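Local structure of protein FkbI (Streptomyces hygroscopicus, 1R2J) at residues 22-27 with 146-151; 37-42 with 76-81; 45-50 with 96-101; 52-57 with 225-230. The protein binds FAD and probably acts as an acyl-ACP dehydrogenase in making the methoxymalonyl extender unit of the polyketide FK520. All blocks are in the same frame, centred on the assembly; numbering follows the deposited sequence.

Interaction 1. Residues 22-27 with 146-151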
loop_
_atom_site.group_PDB
_atom_site.type_symbol
_atom_site.label_atom_id
_atom_site.label_comp_id
_atom_site.label_asym_id
_atom_site.label_seq_id
_atom_site.Cartn_x
_atom_site.Cartn_y
_atom_site.Cartn_z
ATOM N N SER A 22 7.476 -14.557 -11.463
ATOM C CA SER A 22 8.825 -14.103 -11.774
ATOM C C SER A 22 9.301 -13.163 -10.671
ATOM O O SER A 22 10.497 -12.923 -10.517
ATOM C CB SER A 22 8.851 -13.372 -13.119
ATOM O OG SER A 22 8.277 -12.085 -13.000
ATOM N N GLY A 23 8.348 -12.623 -9.915
ATOM C CA GLY A 23 8.681 -11.730 -8.823
ATOM C C GLY A 23 9.059 -10.313 -9.207
ATOM O O GLY A 23 9.786 -9.649 -8.465
ATOM N N GLU A 24 8.572 -9.835 -10.347
ATOM C CA GLU A 24 8.910 -8.482 -10.762
ATOM C C GLU A 24 7.903 -7.839 -11.711
ATOM O O GLU A 24 7.269 -8.515 -12.520
ATOM C CB GLU A 24 10.299 -8.470 -11.410
ATOM C CG GLU A 24 11.025 -7.138 -11.246
ATOM C CD GLU A 24 12.432 -7.151 -11.815
ATOM O OE1 GLU A 24 13.202 -6.213 -11.509
ATOM O OE2 GLU A 24 12.766 -8.089 -12.572
ATOM N N LEU A 25 7.762 -6.522 -11.590
ATOM C CA LEU A 25 6.866 -5.750 -12.438
ATOM C C LEU A 25 7.729 -5.021 -13.470
ATOM O O LEU A 25 8.892 -4.716 -13.210
ATOM C CB LEU A 25 6.105 -4.714 -11.607
ATOM C CG LEU A 25 5.057 -5.171 -10.588
ATOM C CD1 LEU A 25 4.593 -3.977 -9.761
ATOM C CD2 LEU A 25 3.886 -5.809 -11.313
ATOM N N PRO A 26 7.174 -4.735 -14.655
ATOM C CA PRO A 26 7.949 -4.031 -15.684
ATOM C C PRO A 26 8.208 -2.584 -15.258
ATOM O O PRO A 26 7.268 -1.838 -14.979
ATOM C CB PRO A 26 7.045 -4.094 -16.919
ATOM C CG PRO A 26 6.131 -5.256 -16.647
ATOM C CD PRO A 26 5.864 -5.157 -15.175
ATOM N N ARG A 27 9.478 -2.198 -15.208
ATOM C CA ARG A 27 9.872 -0.841 -14.834
ATOM C C ARG A 27 9.182 0.189 -15.725
ATOM O O ARG A 27 8.719 1.224 -15.244
ATOM C CB ARG A 27 11.390 -0.686 -14.964
ATOM C CG ARG A 27 11.951 -1.295 -16.250
ATOM C CD ARG A 27 13.415 -0.934 -16.487
ATOM N NE ARG A 27 13.578 0.428 -16.993
ATOM C CZ ARG A 27 14.745 0.954 -17.356
ATOM N NH1 ARG A 27 15.854 0.232 -17.272
ATOM N NH2 ARG A 27 14.805 2.206 -17.797
ATOM N N ALA A 146 10.807 -0.254 -3.091
ATOM C CA ALA A 146 12.152 0.306 -2.971
ATOM C C ALA A 146 13.080 -0.113 -4.116
ATOM O O ALA A 146 13.970 0.638 -4.508
ATOM C CB ALA A 146 12.769 -0.087 -1.628
ATOM N N ALA A 147 12.871 -1.311 -4.653
ATOM C CA ALA A 147 13.708 -1.806 -5.744
ATOM C C ALA A 147 13.482 -1.031 -7.040
ATOM O O ALA A 147 14.253 -1.170 -7.988
ATOM C CB ALA A 147 13.439 -3.293 -5.972
ATOM N N TYR A 148 12.429 -0.215 -7.074
ATOM C CA TYR A 148 12.094 0.566 -8.262
ATOM C C TYR A 148 12.235 2.067 -8.050
ATOM O O TYR A 148 12.345 2.827 -9.011
ATOM C CB TYR A 148 10.636 0.328 -8.679
ATOM C CG TYR A 148 10.202 -1.110 -8.809
ATOM C CD1 TYR A 148 10.774 -1.952 -9.759
ATOM C CD2 TYR A 148 9.201 -1.626 -7.987
ATOM C CE1 TYR A 148 10.360 -3.277 -9.886
ATOM C CE2 TYR A 148 8.779 -2.949 -8.108
ATOM C CZ TYR A 148 9.362 -3.766 -9.058
ATOM O OH TYR A 148 8.940 -5.068 -9.188
ATOM N N ALA A 149 12.218 2.489 -6.793
ATOM C CA ALA A 149 12.256 3.905 -6.454
ATOM C C ALA A 149 13.476 4.738 -6.830
ATOM O O ALA A 149 14.611 4.256 -6.834
ATOM C CB ALA A 149 11.981 4.073 -4.957
ATOM N N ASP A 150 13.207 6.002 -7.152
ATOM C CA ASP A 150 14.244 6.975 -7.462
ATOM C C ASP A 150 14.437 7.713 -6.138
ATOM O O ASP A 150 15.543 8.109 -5.784
ATOM C CB ASP A 150 13.781 8.000 -8.506
ATOM C CG ASP A 150 13.515 7.390 -9.863
ATOM O OD1 ASP A 150 12.332 7.146 -10.180
ATOM O OD2 ASP A 150 14.487 7.157 -10.617
ATOM N N HIS A 151 13.334 7.883 -5.414
ATOM C CA HIS A 151 13.341 8.580 -4.136
ATOM C C HIS A 151 12.974 7.667 -2.975
ATOM O O HIS A 151 12.046 6.861 -3.070
ATOM C CB HIS A 151 12.351 9.747 -4.160
ATOM C CG HIS A 151 12.649 10.776 -5.204
ATOM N ND1 HIS A 151 13.842 11.466 -5.250
ATOM C CD2 HIS A 151 11.908 11.233 -6.241
ATOM C CE1 HIS A 151 13.823 12.305 -6.270
ATOM N NE2 HIS A 151 12.660 12.183 -6.888
#

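Interaction 2. Residues 37-42 with 76-81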
loop_
_atom_site.group_PDB
_atom_site.type_symbol
_atom_site.label_atom_id
_atom_site.label_comp_id
_atom_site.label_asym_id
_atom_site.label_seq_id
_atom_site.Cartn_x
_atom_site.Cartn_y
_atom_site.Cartn_z
ATOM N N GLY A 37 0.191 10.303 -13.710
ATOM C CA GLY A 37 -0.415 10.784 -12.479
ATOM C C GLY A 37 -1.180 9.703 -11.723
ATOM O O GLY A 37 -1.727 9.946 -10.641
ATOM N N LEU A 38 -1.243 8.507 -12.297
ATOM C CA LEU A 38 -1.935 7.408 -11.644
ATOM C C LEU A 38 -0.951 6.952 -10.569
ATOM O O LEU A 38 0.212 7.338 -10.609
ATOM C CB LEU A 38 -2.222 6.295 -12.654
ATOM C CG LEU A 38 -2.937 6.763 -13.927
ATOM C CD1 LEU A 38 -2.881 5.660 -14.976
ATOM C CD2 LEU A 38 -4.379 7.149 -13.609
ATOM N N LEU A 39 -1.387 6.148 -9.608
ATOM C CA LEU A 39 -0.472 5.731 -8.538
ATOM C C LEU A 39 -0.222 6.918 -7.617
ATOM O O LEU A 39 0.314 6.763 -6.525
ATOM C CB LEU A 39 0.875 5.263 -9.109
ATOM C CG LEU A 39 0.986 3.879 -9.754
ATOM C CD1 LEU A 39 -0.058 3.698 -10.840
ATOM C CD2 LEU A 39 2.374 3.728 -10.317
ATOM N N CYS A 40 -0.641 8.092 -8.083
ATOM C CA CYS A 40 -0.483 9.370 -7.394
ATOM C C CYS A 40 -1.731 10.225 -7.561
ATOM O O CYS A 40 -1.704 11.420 -7.267
ATOM C CB CYS A 40 0.655 10.148 -8.049
ATOM S SG CYS A 40 2.038 10.520 -7.034
ATOM N N ALA A 41 -2.804 9.614 -8.053
ATOM C CA ALA A 41 -4.048 10.310 -8.357
ATOM C C ALA A 41 -4.525 11.455 -7.462
ATOM O O ALA A 41 -5.113 12.408 -7.965
ATOM C CB ALA A 41 -5.173 9.291 -8.535
ATOM N N GLU A 42 -4.280 11.382 -6.156
ATOM C CA GLU A 42 -4.742 12.436 -5.255
ATOM C C GLU A 42 -3.890 13.704 -5.237
ATOM O O GLU A 42 -4.271 14.705 -4.627
ATOM C CB GLU A 42 -4.897 11.882 -3.834
ATOM C CG GLU A 42 -6.134 11.010 -3.673
ATOM C CD GLU A 42 -6.214 10.325 -2.322
ATOM O OE1 GLU A 42 -5.993 10.999 -1.295
ATOM O OE2 GLU A 42 -6.505 9.109 -2.290
ATOM N N THR A 76 0.220 2.397 -3.552
ATOM C CA THR A 76 0.116 2.791 -2.151
ATOM C C THR A 76 1.410 3.466 -1.689
ATOM O O THR A 76 1.366 4.474 -0.992
ATOM C CB THR A 76 -0.236 1.569 -1.216
ATOM O OG1 THR A 76 0.895 0.705 -1.080
ATOM C CG2 THR A 76 -1.379 0.759 -1.804
ATOM N N SER A 77 2.557 2.921 -2.091
ATOM C CA SER A 77 3.843 3.500 -1.710
ATOM C C SER A 77 3.997 4.878 -2.352
ATOM O O SER A 77 4.402 5.840 -1.696
ATOM C CB SER A 77 4.986 2.590 -2.154
ATOM O OG SER A 77 4.940 1.352 -1.466
ATOM N N GLN A 78 3.675 4.959 -3.640
ATOM C CA GLN A 78 3.739 6.211 -4.380
ATOM C C GLN A 78 2.856 7.241 -3.696
ATOM O O GLN A 78 3.301 8.344 -3.366
ATOM C CB GLN A 78 3.223 6.021 -5.806
ATOM C CG GLN A 78 4.283 5.759 -6.861
ATOM C CD GLN A 78 5.287 6.891 -6.978
ATOM O OE1 GLN A 78 6.242 6.958 -6.216
ATOM N NE2 GLN A 78 5.066 7.792 -7.930
ATOM N N GLY A 79 1.595 6.866 -3.500
ATOM C CA GLY A 79 0.628 7.753 -2.884
ATOM C C GLY A 79 0.983 8.175 -1.479
ATOM O O GLY A 79 0.739 9.322 -1.085
ATOM N N MET A 80 1.553 7.247 -0.717
ATOM C CA MET A 80 1.936 7.527 0.656
ATOM C C MET A 80 3.101 8.509 0.685
ATOM O O MET A 80 3.134 9.410 1.514
ATOM C CB MET A 80 2.319 6.233 1.380
ATOM C CG MET A 80 2.629 6.431 2.867
ATOM S SD MET A 80 2.372 4.952 3.890
ATOM C CE MET A 80 3.793 3.992 3.465
ATOM N N ALA A 81 4.055 8.328 -0.221
ATOM C CA ALA A 81 5.208 9.219 -0.290
ATOM C C ALA A 81 4.755 10.628 -0.649
ATOM O O ALA A 81 5.188 11.602 -0.029
ATOM C CB ALA A 81 6.196 8.716 -1.326
#

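Interaction 3. Residues 45-50 with 96-101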
loop_
_atom_site.group_PDB
_atom_site.type_symbol
_atom_site.label_atom_id
_atom_site.label_comp_id
_atom_site.label_asym_id
_atom_site.label_seq_id
_atom_site.Cartn_x
_atom_site.Cartn_y
_atom_site.Cartn_z
ATOM N N ALA A 45 -3.567 19.277 -8.886
ATOM C CA ALA A 45 -3.233 19.621 -10.266
ATOM C C ALA A 45 -2.079 20.618 -10.341
ATOM O O ALA A 45 -1.301 20.612 -11.299
ATOM C CB ALA A 45 -4.461 20.190 -10.972
ATOM N N GLU A 46 -1.972 21.470 -9.325
ATOM C CA GLU A 46 -0.918 22.475 -9.269
ATOM C C GLU A 46 0.470 21.853 -9.355
ATOM O O GLU A 46 1.439 22.523 -9.714
ATOM C CB GLU A 46 -1.035 23.287 -7.977
ATOM C CG GLU A 46 -2.278 24.156 -7.908
ATOM C CD GLU A 46 -2.414 24.881 -6.585
ATOM O OE1 GLU A 46 -3.345 25.703 -6.448
ATOM O OE2 GLU A 46 -1.591 24.626 -5.681
ATOM N N HIS A 47 0.566 20.570 -9.026
ATOM C CA HIS A 47 1.846 19.873 -9.069
ATOM C C HIS A 47 1.833 18.858 -10.198
ATOM O O HIS A 47 2.670 17.955 -10.257
ATOM C CB HIS A 47 2.117 19.185 -7.724
ATOM C CG HIS A 47 2.120 20.125 -6.557
ATOM N ND1 HIS A 47 3.121 21.050 -6.345
ATOM C CD2 HIS A 47 1.226 20.303 -5.554
ATOM C CE1 HIS A 47 2.844 21.755 -5.263
ATOM N NE2 HIS A 47 1.700 21.323 -4.764
ATOM N N GLY A 48 0.874 19.018 -11.100
ATOM C CA GLY A 48 0.767 18.111 -12.225
ATOM C C GLY A 48 0.021 16.838 -11.879
ATOM O O GLY A 48 0.043 15.869 -12.636
ATOM N N GLY A 49 -0.645 16.837 -10.730
ATOM C CA GLY A 49 -1.389 15.662 -10.311
ATOM C C GLY A 49 -2.782 15.629 -10.910
ATOM O O GLY A 49 -3.219 16.589 -11.550
ATOM N N LEU A 50 -3.482 14.521 -10.699
ATOM C CA LEU A 50 -4.833 14.350 -11.219
ATOM C C LEU A 50 -5.876 14.985 -10.318
ATOM O O LEU A 50 -7.015 15.184 -10.729
ATOM C CB LEU A 50 -5.145 12.860 -11.399
ATOM C CG LEU A 50 -4.772 12.241 -12.750
ATOM C CD1 LEU A 50 -3.344 12.611 -13.124
ATOM C CD2 LEU A 50 -4.953 10.731 -12.690
ATOM N N THR A 96 8.701 20.714 -5.642
ATOM C CA THR A 96 9.738 19.954 -6.327
ATOM C C THR A 96 9.457 18.452 -6.399
ATOM O O THR A 96 9.454 17.858 -7.479
ATOM C CB THR A 96 11.111 20.160 -5.645
ATOM O OG1 THR A 96 11.396 21.561 -5.555
ATOM C CG2 THR A 96 12.213 19.481 -6.444
ATOM N N PHE A 97 9.215 17.845 -5.245
ATOM C CA PHE A 97 8.971 16.410 -5.175
ATOM C C PHE A 97 7.669 15.922 -5.797
ATOM O O PHE A 97 7.660 14.918 -6.508
ATOM C CB PHE A 97 9.056 15.953 -3.720
ATOM C CG PHE A 97 10.398 16.205 -3.090
ATOM C CD1 PHE A 97 11.549 15.630 -3.622
ATOM C CD2 PHE A 97 10.514 17.015 -1.966
ATOM C CE1 PHE A 97 12.791 15.857 -3.044
ATOM C CE2 PHE A 97 11.757 17.247 -1.380
ATOM C CZ PHE A 97 12.893 16.668 -1.920
ATOM N N LEU A 98 6.571 16.621 -5.537
ATOM C CA LEU A 98 5.288 16.209 -6.083
ATOM C C LEU A 98 5.260 16.185 -7.614
ATOM O O LEU A 98 4.648 15.295 -8.212
ATOM C CB LEU A 98 4.167 17.104 -5.540
ATOM C CG LEU A 98 3.838 16.915 -4.052
ATOM C CD1 LEU A 98 2.814 17.948 -3.620
ATOM C CD2 LEU A 98 3.303 15.518 -3.798
ATOM N N LYS A 99 5.932 17.141 -8.250
ATOM C CA LYS A 99 5.953 17.195 -9.710
ATOM C C LYS A 99 6.731 16.016 -10.287
ATOM O O LYS A 99 6.405 15.509 -11.360
ATOM C CB LYS A 99 6.570 18.509 -10.193
ATOM C CG LYS A 99 8.096 18.513 -10.170
ATOM C CD LYS A 99 8.691 18.306 -11.564
ATOM C CE LYS A 99 8.313 19.425 -12.543
ATOM N NZ LYS A 99 8.884 19.243 -13.909
ATOM N N GLU A 100 7.765 15.580 -9.576
ATOM C CA GLU A 100 8.551 14.449 -10.039
ATOM C C GLU A 100 7.774 13.139 -9.900
ATOM O O GLU A 100 7.941 12.225 -10.710
ATOM C CB GLU A 100 9.869 14.361 -9.267
ATOM C CG GLU A 100 10.768 15.570 -9.464
ATOM C CD GLU A 100 12.204 15.301 -9.065
ATOM O OE1 GLU A 100 12.963 16.279 -8.873
ATOM O OE2 GLU A 100 12.574 14.112 -8.940
ATOM N N LEU A 101 6.928 13.050 -8.878
ATOM C CA LEU A 101 6.138 11.839 -8.645
ATOM C C LEU A 101 4.952 11.737 -9.598
ATOM O O LEU A 101 4.148 10.799 -9.513
ATOM C CB LEU A 101 5.627 11.805 -7.196
ATOM C CG LEU A 101 6.683 11.768 -6.085
ATOM C CD1 LEU A 101 5.987 11.705 -4.738
ATOM C CD2 LEU A 101 7.591 10.563 -6.266
#

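Interaction 4. Residues 52-57 with 225-230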
loop_
_atom_site.group_PDB
_atom_site.type_symbol
_atom_site.label_atom_id
_atom_site.label_comp_id
_atom_site.label_asym_id
_atom_site.label_seq_id
_atom_site.Cartn_x
_atom_site.Cartn_y
_atom_site.Cartn_z
ATOM N N LEU A 52 -7.560 13.776 -7.836
ATOM C CA LEU A 52 -8.729 12.956 -7.543
ATOM C C LEU A 52 -9.067 12.955 -6.053
ATOM O O LEU A 52 -8.187 13.114 -5.204
ATOM C CB LEU A 52 -8.510 11.517 -8.036
ATOM C CG LEU A 52 -8.998 11.222 -9.463
ATOM C CD1 LEU A 52 -8.432 12.248 -10.424
ATOM C CD2 LEU A 52 -8.604 9.801 -9.870
ATOM N N GLY A 53 -10.353 12.794 -5.745
ATOM C CA GLY A 53 -10.790 12.743 -4.362
ATOM C C GLY A 53 -10.523 11.346 -3.821
ATOM O O GLY A 53 -10.067 10.489 -4.565
ATOM N N SER A 54 -10.805 11.111 -2.542
ATOM C CA SER A 54 -10.564 9.803 -1.938
ATOM C C SER A 54 -11.416 8.665 -2.499
ATOM O O SER A 54 -10.938 7.538 -2.626
ATOM C CB SER A 54 -10.736 9.890 -0.424
ATOM O OG SER A 54 -9.646 10.596 0.144
ATOM N N ARG A 55 -12.674 8.948 -2.823
ATOM C CA ARG A 55 -13.542 7.927 -3.393
ATOM C C ARG A 55 -13.067 7.534 -4.795
ATOM O O ARG A 55 -12.896 6.351 -5.086
ATOM C CB ARG A 55 -14.993 8.422 -3.462
ATOM C CG ARG A 55 -15.554 8.841 -2.114
ATOM C CD ARG A 55 -17.051 9.159 -2.161
ATOM N NE ARG A 55 -17.874 7.994 -2.477
ATOM C CZ ARG A 55 -18.916 7.584 -1.752
ATOM N NH1 ARG A 55 -19.271 8.239 -0.656
ATOM N NH2 ARG A 55 -19.617 6.524 -2.133
ATOM N N GLU A 56 -12.850 8.526 -5.659
ATOM C CA GLU A 56 -12.402 8.265 -7.031
ATOM C C GLU A 56 -11.088 7.495 -7.034
ATOM O O GLU A 56 -10.983 6.440 -7.652
ATOM C CB GLU A 56 -12.211 9.578 -7.797
ATOM C CG GLU A 56 -13.343 10.571 -7.625
ATOM C CD GLU A 56 -13.004 11.944 -8.186
ATOM O OE1 GLU A 56 -13.098 12.133 -9.419
ATOM O OE2 GLU A 56 -12.632 12.828 -7.386
ATOM N N ASN A 57 -10.081 8.027 -6.347
ATOM C CA ASN A 57 -8.792 7.348 -6.292
ATOM C C ASN A 57 -8.948 5.999 -5.588
ATOM O O ASN A 57 -8.273 5.029 -5.930
ATOM C CB ASN A 57 -7.766 8.199 -5.542
ATOM C CG ASN A 57 -6.410 7.515 -5.441
ATOM O OD1 ASN A 57 -5.864 7.060 -6.439
ATOM N ND2 ASN A 57 -5.865 7.445 -4.233
ATOM N N GLY A 225 -2.236 4.955 2.950
ATOM C CA GLY A 225 -1.579 3.669 3.090
ATOM C C GLY A 225 -2.626 2.815 3.766
ATOM O O GLY A 225 -3.010 1.776 3.242
ATOM N N ARG A 226 -3.098 3.251 4.929
ATOM C CA ARG A 226 -4.156 2.512 5.601
ATOM C C ARG A 226 -5.389 2.668 4.718
ATOM O O ARG A 226 -6.133 1.715 4.508
ATOM C CB ARG A 226 -4.423 3.076 7.000
ATOM C CG ARG A 226 -3.511 2.473 8.041
ATOM C CD ARG A 226 -3.664 3.082 9.420
ATOM N NE ARG A 226 -2.614 2.554 10.285
ATOM C CZ ARG A 226 -2.190 3.130 11.401
ATOM N NH1 ARG A 226 -2.727 4.272 11.807
ATOM N NH2 ARG A 226 -1.223 2.557 12.109
ATOM N N LYS A 227 -5.580 3.875 4.186
ATOM C CA LYS A 227 -6.716 4.150 3.308
ATOM C C LYS A 227 -6.544 3.406 1.989
ATOM O O LYS A 227 -7.493 2.830 1.451
ATOM C CB LYS A 227 -6.827 5.654 3.035
ATOM C CG LYS A 227 -7.921 6.028 2.026
ATOM C CD LYS A 227 -8.059 7.549 1.873
ATOM C CE LYS A 227 -6.909 8.143 1.074
ATOM N NZ LYS A 227 -7.016 9.628 0.987
ATOM N N SER A 228 -5.318 3.420 1.481
ATOM C CA SER A 228 -4.997 2.770 0.223
ATOM C C SER A 228 -5.073 1.253 0.352
ATOM O O SER A 228 -5.604 0.578 -0.523
ATOM C CB SER A 228 -3.598 3.190 -0.238
ATOM O OG SER A 228 -3.364 2.767 -1.569
ATOM N N VAL A 229 -4.535 0.714 1.441
ATOM C CA VAL A 229 -4.579 -0.724 1.650
ATOM C C VAL A 229 -6.026 -1.172 1.779
ATOM O O VAL A 229 -6.396 -2.224 1.262
ATOM C CB VAL A 229 -3.807 -1.149 2.914
ATOM C CG1 VAL A 229 -4.175 -2.592 3.302
ATOM C CG2 VAL A 229 -2.304 -1.049 2.659
ATOM N N ALA A 230 -6.841 -0.367 2.458
ATOM C CA ALA A 230 -8.253 -0.704 2.641
ATOM C C ALA A 230 -8.949 -0.840 1.277
ATOM O O ALA A 230 -9.664 -1.805 1.030
ATOM C CB ALA A 230 -8.941 0.363 3.499
#

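Interaction 1. Residues 22-27 with 146-151
Tyr148 reaches across from the loop between two strands of the middle domain and sets its phenol end against the backbone and side chains of Glu24 and Leu25, in the turn that joins helix 16-22 to helix 27-35. In the acyl-CoA dehydrogenase fold this joins the N-terminal helical domain to the middle beta domain. The bond that carries it is nearly straight: the amide N of Leu25 donates to Tyr148 OH at 3.0 Å, with an angle of 166° at the hydrogen. The same hydroxyl is hydrogen-bonded to Ala188 O, so one oxygen ties the turn to two loops. With CG anti to the carbonyl carbon (chi1 -51°), the Tyr148 ring extends from its loop toward segment 22-27. Glu24 runs extended past it, CG lying at the ring edge near the ring plane, 3.6 Å from Tyr148 OH; its carboxylate is tilted 27° from the ring and makes a long, weak ion pair with Arg179. Leu25 meets the phenol at about a right angle. A phenylalanine here would keep the ring but would probably leave Leu25 N and Ala188 O without their shared hydroxyl, loosening the turn from the middle domain. The buried Leu25 touches Tyr148 through its first side-chain carbon, CB lying 3.7 Å from OH and 4.2 Å from CZ.

Interaction 2. Residues 37-42 with 76-81
Leu39 lays its carbonyl and CB against Gln78 on helix 69-88, a buried contact within the N-terminal helical domain made by van der Waals packing. The backbones come close: the CA atoms of Cys40 and Gly79 are 4.9 Å apart. Gly79 has no side chain between the backbones; a CB there would come within 3.8 Å of Leu39 O. Among the carbonyl contacts, Leu39 O touches Gln78 CB at 3.1 Å; it also lies 3.3 Å from Gly79 N, but at an angle too poor for a hydrogen bond. Apolar contact is made by the inner carbons, with Leu39 CB 4.1 Å from both CB and CG of Gln78. Polar groups meet more loosely: Cys40 SG lies 4.2 Å from Gln78 NE2. The bend of the Gln78 chain at chi2 (-60°) sets the amide so that OE1 accepts a hydrogen bond from Ala107 N, which satisfies this buried oxygen. The loop enters the contact through Gly37, whose positive phi ends helix 27-35 in a Schellman motif. The loop between helices 27-35 and 54-67 thus touches helix 69-88 at Leu39 and Cys40. Leu101, at the end of helix 91-100, packs on both Cys40 and Gln78, while strand 107-110 touches the Ala81 side chain; Val109 of that strand is an FAD-binding residue.

Interaction 3. Residues 45-50 with 96-101
The C-terminal end of helix 91-100 in the N-terminal helical domain packs here against the turn around His47 and Gly48. His47 and Leu98 carry the contact through a CH-pi interaction. Leu98 CD1 sits over one face of the imidazole, 3.7 Å from the ring centroid and 21° off the ring normal. It is displaced toward the rim and comes nearest to His47 CD2, at 3.4 Å. The two side chains pass each other at a slant, and their inner carbons also meet, with CB of His47 3.6 Å from CB of Leu98. In His47 the ring stands anti to the carbonyl carbon (chi1 -58°), which swings it toward the helix. A second touch uses the backbone: Lys99 CA points its hydrogen at His47 O, a CA-H...O contact of 3.4 Å with an angle of 153° at the hydrogen. Lys99 CB borders the same oxygen, while the end of that side chain leads away. Thr102 OG1, just beyond the helix, lies within weak hydrogen-bonding reach of His47 O and of carbonyls at the helix end. Directly after the histidine the chain turns through Gly48, whose positive phi would jam a side chain against the preceding carbonyl; Gly48 N closes the turn by bonding to Ala45 O at 2.7 Å. Helix 69-88 packs on the same helix end: Leu98 also touches Gln86, Phe97 touches Val85, and Leu101 touches Gln78 and Ala82. From the far side of the helix end, Glu100 reaches His151 at the start of strand 151-156.

Interaction 4. Residues 52-57 with 225-230
Segment 52-57 opens helix 54-67, with Gly53 as the N-cap, and Asn57 N bonds back to Gly53 O at 3.0 Å; segment 225-230 lies on helix 219-248 where that helix is kinked, Gly225 having positive phi. The two backbones stay apart, the nearest CA atoms, those of Ser54 and Lys227, being 8.6 Å from each other. One long side chain spans the gap: Lys227 NZ donates a 2.9 Å hydrogen bond to Ser54 OG. Starting with CG anti to the backbone N (chi1 175°), the lysine runs straight until a bend at chi3 (74°) turns CE and NZ toward the serine hydroxyl. The ammonium is also salt-bridged to Glu42 OE1. Replacing this lysine by a methionine would probably leave the Glu42 carboxylate without its counter-charge and Ser54 OG without its donor. Glu56 OE2 takes the N-H of Gly53 at 2.8 Å, 45° out of the carboxylate plane, the half of a capping box that a glycine N-cap allows. The contact thus connects the N-terminal and C-terminal helical domains; helix 262-287 touches both sides of it, Ser286 meeting Ser54 and Cys282 meeting Ala230, while helix 297-322 packs on Arg226.

Overall arrangement
Interactions 2 and 3 lie inside the N-terminal helical domain, while interaction 1 ties that domain to the middle beta domain and interaction 4 ties it to the C-terminal helices. Along the chain, 2 and 3 are nested within the loop closed by 1 and their own segments alternate, whereas 4 crosses all three. Interactions 2 and 4 have centres 9 Å apart, and Glu42 joins them through Asn57 and Lys227. Interactions 2 and 3, about 10 Å apart between centres, share the Cys40-Leu101 packing. Interaction 1 lies about 21 Å from 3, centre to centre, yet His151 and Glu100 connect them. Gly79 and Gln78 of interaction 2 lie near FAD-binding Val109 and Thr144.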